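Local structure of disease resistance protein RRS1 (Arabidopsis thaliana, 4C6S) at residues D90-S95 and L116-Q121; S60-P65 and D76-V81; V8-V13 and I33-V38; C12-R17 and D39-D44; P65-P70 and Y98-L103. The protein binds W-box DNA as a transcription factor and acts as a plant disease-resistance protein that pairs with RPS4 to recognise bacterial effectors, here represented by its TIR domain. One frame throughout, in Å; residues are numbered along the deposited sequence.

Interaction 1: residues D90-S95 and L116-Q121; sequences DQAVVS and LSRIHQ. With NA (sodium ion), chain G; SO4 (sulfate ion), chain F.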
# COMPACT_ATOMS: atom_id res chain seq x y z
N ASP A 90 6.55 3.84 -29.60
CA ASP A 90 7.61 4.28 -28.69
C ASP A 90 7.21 3.94 -27.26
O ASP A 90 8.00 4.10 -26.32
CB ASP A 90 7.83 5.78 -28.81
CG ASP A 90 8.81 6.15 -29.91
OD1 ASP A 90 9.85 5.48 -30.05
OD2 ASP A 90 8.52 7.13 -30.63
N GLN A 91 5.98 3.48 -27.09
CA GLN A 91 5.48 3.21 -25.75
C GLN A 91 5.87 1.82 -25.27
O GLN A 91 5.60 0.83 -25.94
CB GLN A 91 3.96 3.35 -25.70
CG GLN A 91 3.33 2.82 -24.42
CD GLN A 91 1.82 2.87 -24.45
OE1 GLN A 91 1.14 1.85 -24.50
NE2 GLN A 91 1.28 4.08 -24.40
N ALA A 92 6.48 1.77 -24.10
CA ALA A 92 6.80 0.50 -23.46
C ALA A 92 5.65 0.05 -22.58
O ALA A 92 4.93 0.87 -22.01
CB ALA A 92 8.05 0.63 -22.62
N VAL A 93 5.51 -1.27 -22.43
CA VAL A 93 4.49 -1.82 -21.56
C VAL A 93 5.14 -2.63 -20.43
O VAL A 93 5.95 -3.52 -20.66
CB VAL A 93 3.49 -2.70 -22.34
CG1 VAL A 93 2.45 -3.27 -21.39
CG2 VAL A 93 2.83 -1.88 -23.45
N VAL A 94 4.80 -2.29 -19.19
CA VAL A 94 5.30 -3.04 -18.05
C VAL A 94 4.10 -3.65 -17.34
O VAL A 94 3.09 -2.97 -17.14
CB VAL A 94 6.07 -2.12 -17.09
CG1 VAL A 94 6.55 -2.90 -15.86
CG2 VAL A 94 7.25 -1.48 -17.82
N SER A 95 4.19 -4.93 -16.98
CA SER A 95 3.04 -5.62 -16.39
C SER A 95 3.35 -5.98 -14.95
O SER A 95 4.46 -6.37 -14.62
CB SER A 95 2.72 -6.90 -17.17
OG SER A 95 2.26 -6.58 -18.47
N LEU A 116 3.95 -10.04 -24.01
CA LEU A 116 4.48 -9.17 -22.96
C LEU A 116 5.50 -9.92 -22.10
O LEU A 116 5.22 -11.01 -21.61
CB LEU A 116 3.34 -8.61 -22.09
CG LEU A 116 2.28 -7.81 -22.87
CD1 LEU A 116 1.09 -7.51 -21.99
CD2 LEU A 116 2.88 -6.52 -23.39
N SER A 117 6.67 -9.33 -21.90
CA SER A 117 7.76 -10.03 -21.23
C SER A 117 8.34 -9.26 -20.05
O SER A 117 9.14 -9.80 -19.29
CB SER A 117 8.88 -10.33 -22.23
OG SER A 117 9.29 -9.13 -22.86
N ARG A 118 7.94 -7.99 -19.92
CA ARG A 118 8.41 -7.18 -18.79
C ARG A 118 7.40 -7.28 -17.66
O ARG A 118 6.33 -6.67 -17.71
CB ARG A 118 8.62 -5.73 -19.21
CG ARG A 118 9.68 -5.59 -20.29
CD ARG A 118 9.92 -4.14 -20.64
NE ARG A 118 10.39 -3.37 -19.49
CZ ARG A 118 10.55 -2.05 -19.51
NH1 ARG A 118 10.26 -1.37 -20.61
NH2 ARG A 118 10.99 -1.42 -18.43
N ILE A 119 7.75 -8.07 -16.65
CA ILE A 119 6.79 -8.52 -15.66
C ILE A 119 7.36 -8.39 -14.24
O ILE A 119 8.49 -8.84 -13.97
CB ILE A 119 6.39 -10.00 -15.94
CG1 ILE A 119 5.84 -10.16 -17.36
CG2 ILE A 119 5.39 -10.50 -14.91
CD1 ILE A 119 5.58 -11.62 -17.73
N HIS A 120 6.60 -7.75 -13.36
CA HIS A 120 6.90 -7.71 -11.93
C HIS A 120 5.78 -8.49 -11.24
O HIS A 120 4.65 -8.50 -11.73
CB HIS A 120 6.92 -6.26 -11.44
CG HIS A 120 8.02 -5.44 -12.05
ND1 HIS A 120 9.25 -5.31 -11.46
CD2 HIS A 120 8.08 -4.75 -13.21
CE1 HIS A 120 10.03 -4.56 -12.22
NE2 HIS A 120 9.34 -4.21 -13.29
N GLN A 121 6.09 -9.15 -10.13
CA GLN A 121 5.07 -9.96 -9.45
C GLN A 121 5.12 -9.82 -7.93
O GLN A 121 6.20 -9.73 -7.34
CB GLN A 121 5.27 -11.46 -9.75
CG GLN A 121 5.60 -11.83 -11.17
CD GLN A 121 6.11 -13.25 -11.27
OE1 GLN A 121 5.66 -14.13 -10.53
NE2 GLN A 121 7.08 -13.48 -12.16
NA NA G . 9.93 -6.76 -9.26
S SO4 F . 9.78 -10.34 -9.58
O1 SO4 F . 8.83 -9.22 -9.54
O2 SO4 F . 11.10 -9.84 -9.96
O3 SO4 F . 9.32 -11.31 -10.57
O4 SO4 F . 9.86 -10.96 -8.26
O HOH W 1 4.66 -6.47 -19.85
O HOH W 2 6.33 -6.05 -22.04
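Ser95 pairs with Ile119 where the last two strands of the parallel TIR-domain sheet, 92-98 and 119-121, close a beta-alpha-beta unit through helix 104-113. Two backbone bonds hold the pair: Ser95 N to Arg118 O at 2.9 Å, and His120 N to Ser95 O at 2.8 Å, bent only slightly (169° at the hydrogen). Where the strands splay apart, a water donates to Arg118 O and, weakly, to Val93 O, and also bonds Ser95 OG. Apolar contacts lie on both faces. Leu116 CD2 meets Val93 CG1 at 3.8 Å, on the side of helix 104-113. Toward helix 128-143, chi1 of 178° puts Val94 CG1 anti to the backbone N, 3.6 Å from His120 CD2 at the ring edge, and CG2 beside that N, over one face of the Arg118 guanidinium. Asp138 salt-bridges Arg118 NH2 and bonds His120 NE2. The sodium ion lies in the plane of the His120 ring, 2.7 Å from ND1 at its edge, and is also held by Glu134 and a sulfate oxygen.

Interaction 2: residues S60-P65 and D76-V81; sequences SVMVLP and DKFAKV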
# COMPACT_ATOMS: atom_id res chain seq x y z
N SER A 60 3.37 2.37 -20.32
CA SER A 60 2.08 1.89 -19.84
C SER A 60 2.34 0.80 -18.81
O SER A 60 2.88 -0.26 -19.14
CB SER A 60 1.26 1.35 -21.02
OG SER A 60 0.02 0.83 -20.60
N VAL A 61 1.98 1.06 -17.56
CA VAL A 61 2.15 0.06 -16.50
C VAL A 61 0.79 -0.55 -16.21
O VAL A 61 -0.09 0.13 -15.67
CB VAL A 61 2.68 0.69 -15.22
CG1 VAL A 61 2.76 -0.37 -14.10
CG2 VAL A 61 4.03 1.33 -15.45
N MET A 62 0.60 -1.82 -16.57
CA MET A 62 -0.67 -2.50 -16.34
C MET A 62 -0.58 -3.26 -15.03
O MET A 62 0.21 -4.20 -14.92
CB MET A 62 -0.97 -3.47 -17.48
CG MET A 62 -1.14 -2.76 -18.82
SD MET A 62 -1.57 -3.83 -20.21
CE MET A 62 -2.97 -4.66 -19.54
N VAL A 63 -1.35 -2.83 -14.04
CA VAL A 63 -1.39 -3.54 -12.76
C VAL A 63 -2.55 -4.49 -12.82
O VAL A 63 -3.72 -4.08 -12.92
CB VAL A 63 -1.56 -2.58 -11.59
CG1 VAL A 63 -1.71 -3.39 -10.30
CG2 VAL A 63 -0.35 -1.66 -11.51
N LEU A 64 -2.24 -5.78 -12.81
CA LEU A 64 -3.22 -6.80 -13.15
C LEU A 64 -3.71 -7.47 -11.88
O LEU A 64 -2.95 -7.60 -10.92
CB LEU A 64 -2.59 -7.84 -14.08
CG LEU A 64 -2.15 -7.23 -15.42
CD1 LEU A 64 -1.09 -8.08 -16.09
CD2 LEU A 64 -3.35 -7.04 -16.33
N PRO A 65 -4.99 -7.88 -11.87
CA PRO A 65 -5.56 -8.58 -10.71
C PRO A 65 -5.12 -10.03 -10.72
O PRO A 65 -5.82 -10.92 -11.22
CB PRO A 65 -7.07 -8.46 -10.93
CG PRO A 65 -7.22 -8.38 -12.43
CD PRO A 65 -6.00 -7.66 -12.94
N ASP A 76 -11.79 -8.83 -21.31
CA ASP A 76 -12.87 -8.03 -20.75
C ASP A 76 -12.42 -6.63 -20.32
O ASP A 76 -13.15 -5.66 -20.51
CB ASP A 76 -13.48 -8.76 -19.55
CG ASP A 76 -14.68 -8.05 -18.99
OD1 ASP A 76 -15.47 -7.49 -19.78
OD2 ASP A 76 -14.83 -8.04 -17.75
N LYS A 77 -11.21 -6.53 -19.77
CA LYS A 77 -10.79 -5.30 -19.10
C LYS A 77 -9.47 -4.71 -19.57
O LYS A 77 -9.30 -3.50 -19.53
CB LYS A 77 -10.69 -5.53 -17.59
CG LYS A 77 -12.01 -5.74 -16.88
CD LYS A 77 -11.81 -5.80 -15.37
CE LYS A 77 -13.09 -6.19 -14.65
NZ LYS A 77 -12.93 -6.07 -13.17
N PHE A 78 -8.53 -5.55 -19.97
CA PHE A 78 -7.18 -5.04 -20.24
C PHE A 78 -6.77 -5.02 -21.71
O PHE A 78 -5.88 -4.27 -22.09
CB PHE A 78 -6.15 -5.75 -19.36
CG PHE A 78 -6.16 -5.29 -17.92
CD1 PHE A 78 -5.40 -4.19 -17.53
CD2 PHE A 78 -6.95 -5.92 -16.98
CE1 PHE A 78 -5.39 -3.74 -16.20
CE2 PHE A 78 -6.97 -5.48 -15.64
CZ PHE A 78 -6.18 -4.38 -15.26
N ALA A 79 -7.42 -5.83 -22.55
CA ALA A 79 -7.15 -5.78 -23.99
C ALA A 79 -7.28 -4.35 -24.51
O ALA A 79 -6.50 -3.92 -25.35
CB ALA A 79 -8.07 -6.71 -24.77
N LYS A 80 -8.27 -3.61 -24.01
CA LYS A 80 -8.50 -2.25 -24.47
C LYS A 80 -7.37 -1.31 -24.04
O LYS A 80 -7.19 -0.25 -24.64
CB LYS A 80 -9.85 -1.73 -23.97
CG LYS A 80 -9.94 -1.56 -22.46
CD LYS A 80 -11.36 -1.22 -22.03
CE LYS A 80 -11.39 -0.68 -20.61
NZ LYS A 80 -11.91 -1.64 -19.61
N VAL A 81 -6.61 -1.69 -23.00
CA VAL A 81 -5.47 -0.89 -22.59
C VAL A 81 -4.27 -1.13 -23.52
O VAL A 81 -3.63 -0.19 -23.98
CB VAL A 81 -5.05 -1.18 -21.13
CG1 VAL A 81 -3.80 -0.40 -20.79
CG2 VAL A 81 -6.17 -0.80 -20.19
O HOH W 3 -0.84 0.45 -23.21
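With CG placed beside its own backbone N (chi1 -76°), Phe78 sends its ring from helix 74-82 across to strand 59-65, where Leu64 meets it. Leu64 leaves the strand at a slant, but with CG beside its backbone N and an extended chi2 it carries CD2 over the ring. The methyl carbon lies 3.6 Å from the ring centroid and only 8° off the normal, a CH-pi contact centred on one face. Around the rest of the ring, Pro65 CD comes within 3.6 Å of Phe78 CE2, and the carbonyl Val63 O lies 3.4 Å from Phe78 CZ. The Met62 chain bends at its last torsion and runs the opposite way to Phe78; how closely its CE approaches the ring is doubtful.

One turn further along the helix, Val81 CG1 packs against Met62 CG at 4.1 Å and reaches the neighbourhood of Ser60 OG. Ser60 OG donates to a water 2.8 Å away, and the water donates in turn to Val81 O, so a bridge of two hydrogen bonds closes the Ser60 end of an otherwise apolar interface. Trp74, from the start of the same helix, also packs on Met62.

The axes of segments 60-65 and 76-81 run almost antiparallel, at 169°, and come within 10.3 Å. This is the packing of a helix on the central strand of a parallel sheet, within the beta-alpha-beta unit formed by strand 59-65, helix 74-82 and strand 92-98 of the TIR domain.

Interaction 3: residues V8-V13 and I33-V38; sequences VCISCV and INNVVV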
# COMPACT_ATOMS: atom_id res chain seq x y z
N VAL A 8 3.86 8.39 -17.40
CA VAL A 8 3.49 7.00 -17.27
C VAL A 8 2.00 6.89 -17.06
O VAL A 8 1.41 7.70 -16.34
CB VAL A 8 4.22 6.36 -16.06
CG1 VAL A 8 3.72 4.94 -15.81
CG2 VAL A 8 5.72 6.39 -16.29
N CYS A 9 1.36 5.91 -17.69
CA CYS A 9 -0.04 5.65 -17.38
C CYS A 9 -0.16 4.32 -16.66
O CYS A 9 0.22 3.29 -17.20
CB CYS A 9 -0.91 5.62 -18.64
SG CYS A 9 -2.66 5.30 -18.29
N ILE A 10 -0.70 4.34 -15.44
CA ILE A 10 -0.94 3.11 -14.70
C ILE A 10 -2.39 2.71 -14.86
O ILE A 10 -3.28 3.50 -14.52
CB ILE A 10 -0.70 3.30 -13.21
CG1 ILE A 10 0.72 3.81 -12.94
CG2 ILE A 10 -0.98 1.98 -12.45
CD1 ILE A 10 0.88 4.42 -11.55
N SER A 11 -2.65 1.51 -15.37
CA SER A 11 -4.03 1.01 -15.46
C SER A 11 -4.23 -0.06 -14.40
O SER A 11 -3.31 -0.82 -14.11
CB SER A 11 -4.32 0.45 -16.85
OG SER A 11 -3.28 -0.41 -17.26
N CYS A 12 -5.43 -0.11 -13.81
CA CYS A 12 -5.71 -1.07 -12.73
C CYS A 12 -7.20 -1.27 -12.56
O CYS A 12 -8.01 -0.56 -13.16
CB CYS A 12 -5.12 -0.58 -11.40
SG CYS A 12 -5.88 0.96 -10.76
N VAL A 13 -7.56 -2.26 -11.74
CA VAL A 13 -8.96 -2.44 -11.38
C VAL A 13 -9.27 -1.60 -10.14
O VAL A 13 -8.37 -1.15 -9.44
CB VAL A 13 -9.30 -3.92 -11.13
CG1 VAL A 13 -9.03 -4.74 -12.39
CG2 VAL A 13 -8.49 -4.46 -9.97
N ILE A 33 8.69 11.44 -11.97
CA ILE A 33 8.05 10.85 -13.13
C ILE A 33 6.55 11.12 -13.11
O ILE A 33 5.82 10.56 -12.31
CB ILE A 33 8.32 9.34 -13.19
CG1 ILE A 33 9.82 9.06 -13.35
CG2 ILE A 33 7.56 8.70 -14.33
CD1 ILE A 33 10.18 7.59 -13.17
N ASN A 34 6.11 12.00 -14.01
CA ASN A 34 4.70 12.34 -14.10
C ASN A 34 3.89 11.10 -14.44
O ASN A 34 4.34 10.24 -15.21
CB ASN A 34 4.48 13.39 -15.18
CG ASN A 34 5.25 14.65 -14.91
OD1 ASN A 34 5.41 15.06 -13.76
ND2 ASN A 34 5.74 15.28 -15.98
N ASN A 35 2.70 10.98 -13.85
CA ASN A 35 1.90 9.78 -14.10
C ASN A 35 0.42 10.03 -13.88
O ASN A 35 0.03 10.98 -13.18
CB ASN A 35 2.41 8.58 -13.28
CG ASN A 35 2.14 8.73 -11.78
OD1 ASN A 35 1.13 8.24 -11.26
ND2 ASN A 35 3.05 9.41 -11.09
N VAL A 36 -0.40 9.20 -14.52
CA VAL A 36 -1.84 9.29 -14.31
C VAL A 36 -2.32 7.87 -14.10
O VAL A 36 -1.63 6.90 -14.46
CB VAL A 36 -2.57 9.92 -15.51
CG1 VAL A 36 -2.03 11.31 -15.80
CG2 VAL A 36 -2.43 9.03 -16.73
N VAL A 37 -3.50 7.73 -13.50
CA VAL A 37 -4.03 6.40 -13.23
C VAL A 37 -5.36 6.25 -13.97
O VAL A 37 -6.19 7.16 -13.94
CB VAL A 37 -4.24 6.15 -11.72
CG1 VAL A 37 -4.90 4.81 -11.49
CG2 VAL A 37 -2.91 6.18 -10.98
N VAL A 38 -5.53 5.12 -14.64
CA VAL A 38 -6.79 4.79 -15.29
C VAL A 38 -7.37 3.53 -14.68
O VAL A 38 -6.73 2.48 -14.66
CB VAL A 38 -6.60 4.60 -16.80
CG1 VAL A 38 -7.89 4.08 -17.43
CG2 VAL A 38 -6.19 5.90 -17.45
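Five backbone hydrogen bonds join Val8-Cys12 to Asn34-Val38, alternating in direction as parallel strands require. Val38 N gives the shortest, 2.8 Å to Ile10 O, and Ile10 N the straightest, 170° at the hydrogen toward Val36 O. Cys12 N to Val38 O is the most bent, at 149°. CA-H groups lean on the same carbonyls, as at Ser11 CA to Val38 O, 3.2 Å.

The amide of Asn35 turns back to the loop before its strand: ND2 donates to Ile33 O at 3.2 Å, almost within the amide plane, while OD1 bonds Ser25. On this face Ile10 CD1 rests 3.8 Å from Asn35 OD1, and Val8 CG2 packs on Ile33 CG2 at 3.5 Å. On the other face Cys9 SG, anti to its backbone N (chi1 180°), touches both Val36 CG2 and, at 3.7 Å, Val38 CG2.

Strand 35-39 is an edge strand in this chain; its parallel pairing with strand 8-12, connected through helix 20-30, supplies the 2-1 start of the 2-1-3-4-5 order of the flavodoxin-like TIR fold.

Interaction 4: residues C12-R17 and D39-D44; sequences CVEEVR and DVDIDD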
# COMPACT_ATOMS: atom_id res chain seq x y z
N CYS A 12 -5.43 -0.11 -13.81
CA CYS A 12 -5.71 -1.07 -12.73
C CYS A 12 -7.20 -1.27 -12.56
O CYS A 12 -8.01 -0.56 -13.16
CB CYS A 12 -5.12 -0.58 -11.40
SG CYS A 12 -5.88 0.96 -10.76
N VAL A 13 -7.56 -2.26 -11.74
CA VAL A 13 -8.96 -2.44 -11.38
C VAL A 13 -9.27 -1.60 -10.14
O VAL A 13 -8.37 -1.15 -9.44
CB VAL A 13 -9.30 -3.92 -11.13
CG1 VAL A 13 -9.03 -4.74 -12.39
CG2 VAL A 13 -8.49 -4.46 -9.97
N GLU A 14 -10.56 -1.37 -9.86
CA GLU A 14 -10.92 -0.41 -8.82
C GLU A 14 -10.47 -0.86 -7.43
O GLU A 14 -10.13 -0.03 -6.59
CB GLU A 14 -12.43 -0.12 -8.84
CG GLU A 14 -13.30 -1.30 -8.48
CD GLU A 14 -14.75 -1.09 -8.85
OE1 GLU A 14 -15.13 0.08 -9.11
OE2 GLU A 14 -15.51 -2.08 -8.89
N GLU A 15 -10.42 -2.18 -7.22
CA GLU A 15 -10.04 -2.74 -5.92
C GLU A 15 -8.66 -2.31 -5.40
O GLU A 15 -8.45 -2.27 -4.19
CB GLU A 15 -10.12 -4.28 -5.95
CG GLU A 15 -11.45 -4.86 -6.41
CD GLU A 15 -11.56 -5.01 -7.93
OE1 GLU A 15 -11.80 -4.00 -8.62
OE2 GLU A 15 -11.42 -6.15 -8.43
N VAL A 16 -7.73 -1.99 -6.29
CA VAL A 16 -6.41 -1.57 -5.84
C VAL A 16 -6.09 -0.12 -6.17
O VAL A 16 -4.99 0.36 -5.87
CB VAL A 16 -5.32 -2.48 -6.42
CG1 VAL A 16 -5.51 -3.90 -5.93
CG2 VAL A 16 -5.34 -2.43 -7.95
N ARG A 17 -7.05 0.59 -6.76
CA ARG A 17 -6.86 1.99 -7.12
C ARG A 17 -6.40 2.87 -5.94
O ARG A 17 -5.51 3.72 -6.09
CB ARG A 17 -8.16 2.54 -7.70
CG ARG A 17 -8.18 4.03 -7.92
CD ARG A 17 -7.18 4.44 -8.98
NE ARG A 17 -7.06 5.90 -9.10
CZ ARG A 17 -6.14 6.63 -8.46
NH1 ARG A 17 -5.24 6.04 -7.67
NH2 ARG A 17 -6.11 7.94 -8.63
N ASP A 39 -8.60 3.65 -14.18
CA ASP A 39 -9.34 2.54 -13.59
C ASP A 39 -10.06 1.83 -14.73
O ASP A 39 -10.93 2.42 -15.36
CB ASP A 39 -10.34 3.13 -12.57
CG ASP A 39 -11.23 2.08 -11.90
OD1 ASP A 39 -11.28 0.92 -12.36
OD2 ASP A 39 -11.92 2.44 -10.92
N VAL A 40 -9.72 0.57 -14.99
CA VAL A 40 -10.28 -0.13 -16.15
C VAL A 40 -11.73 -0.58 -15.91
O VAL A 40 -12.38 -1.09 -16.82
CB VAL A 40 -9.44 -1.37 -16.57
CG1 VAL A 40 -8.02 -0.96 -16.93
CG2 VAL A 40 -9.41 -2.41 -15.45
N ASP A 41 -12.22 -0.37 -14.69
CA ASP A 41 -13.57 -0.81 -14.33
C ASP A 41 -14.63 0.25 -14.63
O ASP A 41 -15.82 0.04 -14.37
CB ASP A 41 -13.65 -1.19 -12.85
CG ASP A 41 -12.99 -2.51 -12.56
OD1 ASP A 41 -13.04 -3.40 -13.43
OD2 ASP A 41 -12.43 -2.66 -11.45
N ILE A 42 -14.22 1.39 -15.17
CA ILE A 42 -15.18 2.44 -15.47
C ILE A 42 -15.98 2.13 -16.74
O ILE A 42 -15.59 1.26 -17.52
CB ILE A 42 -14.53 3.86 -15.50
CG1 ILE A 42 -13.25 3.89 -16.32
CG2 ILE A 42 -14.15 4.29 -14.09
CD1 ILE A 42 -13.43 3.71 -17.78
N ASP A 43 -17.09 2.83 -16.93
CA ASP A 43 -17.91 2.67 -18.13
C ASP A 43 -17.09 2.98 -19.38
O ASP A 43 -16.21 3.84 -19.34
CB ASP A 43 -19.12 3.59 -18.05
CG ASP A 43 -18.76 4.98 -17.55
OD1 ASP A 43 -18.77 5.19 -16.31
OD2 ASP A 43 -18.46 5.85 -18.38
N ASP A 44 -17.38 2.30 -20.48
CA ASP A 44 -16.65 2.53 -21.73
C ASP A 44 -16.86 3.94 -22.28
O ASP A 44 -16.13 4.39 -23.16
CB ASP A 44 -16.99 1.45 -22.77
CG ASP A 44 -16.19 0.18 -22.57
OD1 ASP A 44 -16.59 -0.65 -21.71
OD2 ASP A 44 -15.16 0.00 -23.25
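Cys12 O and Val40 N form the tight part of this contact, a 2.7 Å hydrogen bond that is nearly straight and continues the pairing of the two strands to their last residues. Val40 packs its CG2 against the same carbonyl, 3.3 Å from Cys12 O, and against Val13 CG1. Lys77, Phe78 and Val81 of helix 74-82 cover Val40 here, so this half is enclosed.

A second grip comes from Asp41. Its OD2 accepts the backbone N of Glu14 at 2.8 Å, approached on the anti side and 31° out of the carboxylate plane, at the start of the weakly bonded helical turn at 14-17. OD1 of the same carboxylate forms a salt bridge with Lys77. Asp39 OD1 accepts from Asp41 N at 2.8 Å, an Asx turn within the type I beta turn from Asp39 to Ile42.

Toward solvent the contact loosens and becomes acidic. Glu14 CB lies against Asp39 OD2, and its extended chain passes beside Asp41 OD2, crossing that side chain at about a right angle, the carboxylates 58° apart. Glu15 folds back at chi2 (87°) and brings OE1 to 3.2 Å from Asp41 OD2, two acceptors facing each other. Such crowding would probably favour protonation of one of the Glu15-Asp41 pair, with Lys77 offsetting part of the charge.

The arrangement joins the loops that follow two neighbouring parallel strands, at the C-terminal edge of the TIR-domain sheet.

Interaction 5: residues P65-P70 and Y98-L103; sequences PGNCDP and YGDSLL. With SO4 (sulfate ion), chain D.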
# COMPACT_ATOMS: atom_id res chain seq x y z
N PRO A 65 -4.99 -7.88 -11.87
CA PRO A 65 -5.56 -8.58 -10.71
C PRO A 65 -5.12 -10.03 -10.72
O PRO A 65 -5.82 -10.92 -11.22
CB PRO A 65 -7.07 -8.46 -10.93
CG PRO A 65 -7.22 -8.38 -12.43
CD PRO A 65 -6.00 -7.66 -12.94
N GLY A 66 -3.94 -10.27 -10.16
CA GLY A 66 -3.28 -11.56 -10.31
C GLY A 66 -3.95 -12.72 -9.61
O GLY A 66 -3.64 -13.87 -9.93
N ASN A 67 -4.85 -12.43 -8.67
CA ASN A 67 -5.60 -13.50 -7.99
C ASN A 67 -6.73 -14.05 -8.86
O ASN A 67 -7.32 -15.09 -8.54
CB ASN A 67 -6.19 -12.97 -6.69
CG ASN A 67 -5.13 -12.77 -5.60
OD1 ASN A 67 -3.93 -12.84 -5.85
ND2 ASN A 67 -5.59 -12.52 -4.37
N CYS A 68 -7.04 -13.35 -9.95
CA CYS A 68 -8.17 -13.72 -10.80
C CYS A 68 -7.73 -14.48 -12.05
O CYS A 68 -6.63 -14.29 -12.55
CB CYS A 68 -8.96 -12.48 -11.23
SG CYS A 68 -9.47 -11.41 -9.88
N ASP A 69 -8.63 -15.31 -12.56
CA ASP A 69 -8.39 -16.07 -13.79
C ASP A 69 -8.24 -15.09 -14.96
O ASP A 69 -9.16 -14.32 -15.25
CB ASP A 69 -9.57 -17.01 -14.03
CG ASP A 69 -9.36 -17.97 -15.20
OD1 ASP A 69 -8.44 -17.77 -16.03
OD2 ASP A 69 -10.14 -18.94 -15.28
N PRO A 70 -7.07 -15.11 -15.63
CA PRO A 70 -6.86 -14.19 -16.75
C PRO A 70 -7.93 -14.35 -17.84
O PRO A 70 -8.20 -13.39 -18.57
CB PRO A 70 -5.48 -14.57 -17.29
CG PRO A 70 -5.11 -15.88 -16.61
CD PRO A 70 -5.86 -15.89 -15.32
N TYR A 98 -0.26 -8.47 -9.48
CA TYR A 98 -0.42 -8.07 -8.08
C TYR A 98 -1.49 -8.89 -7.38
O TYR A 98 -2.61 -9.03 -7.87
CB TYR A 98 -0.76 -6.57 -7.98
CG TYR A 98 -0.89 -6.16 -6.53
CD1 TYR A 98 0.24 -6.01 -5.73
CD2 TYR A 98 -2.14 -5.98 -5.95
CE1 TYR A 98 0.12 -5.68 -4.38
CE2 TYR A 98 -2.26 -5.65 -4.61
CZ TYR A 98 -1.12 -5.49 -3.84
OH TYR A 98 -1.24 -5.18 -2.52
N GLY A 99 -1.16 -9.43 -6.21
CA GLY A 99 -2.15 -10.13 -5.42
C GLY A 99 -1.50 -11.06 -4.42
O GLY A 99 -0.36 -11.47 -4.62
N ASP A 100 -2.23 -11.41 -3.36
CA ASP A 100 -1.70 -12.25 -2.29
C ASP A 100 -1.91 -13.74 -2.52
O ASP A 100 -1.60 -14.56 -1.65
CB ASP A 100 -2.29 -11.87 -0.92
CG ASP A 100 -3.80 -12.06 -0.85
OD1 ASP A 100 -4.41 -12.59 -1.79
OD2 ASP A 100 -4.38 -11.68 0.19
N SER A 101 -2.46 -14.09 -3.68
CA SER A 101 -2.77 -15.47 -4.00
C SER A 101 -2.77 -15.62 -5.51
O SER A 101 -3.80 -15.96 -6.11
CB SER A 101 -4.12 -15.84 -3.40
OG SER A 101 -4.28 -17.25 -3.33
N LEU A 102 -1.62 -15.36 -6.11
CA LEU A 102 -1.50 -15.27 -7.57
C LEU A 102 -1.78 -16.58 -8.26
O LEU A 102 -1.34 -17.65 -7.82
CB LEU A 102 -0.09 -14.85 -7.98
CG LEU A 102 0.46 -13.46 -7.68
CD1 LEU A 102 1.81 -13.30 -8.36
CD2 LEU A 102 -0.52 -12.39 -8.14
N LEU A 103 -2.53 -16.49 -9.36
CA LEU A 103 -2.63 -17.60 -10.29
C LEU A 103 -1.45 -17.37 -11.23
O LEU A 103 -1.62 -16.93 -12.37
CB LEU A 103 -3.96 -17.54 -11.05
CG LEU A 103 -5.18 -17.72 -10.16
CD1 LEU A 103 -6.48 -17.70 -10.97
CD2 LEU A 103 -5.06 -19.00 -9.36
S SO4 D . -6.12 -8.63 -6.69
O1 SO4 D . -5.78 -8.59 -5.27
O2 SO4 D . -5.87 -7.29 -7.24
O3 SO4 D . -7.54 -8.95 -6.83
O4 SO4 D . -5.35 -9.68 -7.37
O HOH W 4 -6.50 -16.51 -6.42
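Gly66 and Asn67, the middle of a type I beta turn from Pro65 to Cys68 just past the end of strand 59-65, pair with the loop that follows strand 92-98, at the C-terminal edge of the parallel TIR sheet. Backbone bonds frame the contact: Gly66 N donates to Tyr98 O at 2.9 Å from above the carbonyl plane, and Leu103 N, at the N-cap of helix 104-113, donates to Gly66 O. Asn67 N donates to O4 of a sulfate, probably from the crystallisation liquor, 3.1 Å away.

The Asn67 side chain supplies both its polar ends. OD1 accepts Ser101 N at 2.9 Å, and ND2 donates to Asp100 OD1 at 2.8 Å, the amide and carboxylate planes only 16° apart. Asp100 CG sits between its backbone N and carbonyl (chi1 62°), which turns the carboxylate back to this amide. A water bridges Asn67 O and Ser101 O, donating to each.

Apolar contacts are close. Leu102 CD2 lies 3.6 Å from Gly66 CA, and Leu103 CD1 rests on the Cys68-Asp69 peptide.

Along the chain, interactions 3 and 4 come first, both starting from the strand 8-12 region and sharing Cys12 and Val13; interaction 2 closes before interaction 1 opens, and interaction 5 crosses both. All are built round one parallel sheet, in the order 35-39, 8-12, 59-65, 92-98, 119-121: interaction 3 joins the first two strands, interaction 1 the last two, their centres about 13 Å apart. Interaction 2 sets helix 74-82 on the middle strand and meets interaction 4, centre about 9 Å away, through the Lys77-Asp41 salt bridge. Interactions 4 and 5, about 15 Å apart between centres, tie loops at the C-terminal edge, completing a compact TIR domain, a module that takes part in homo- and heterodimerisation.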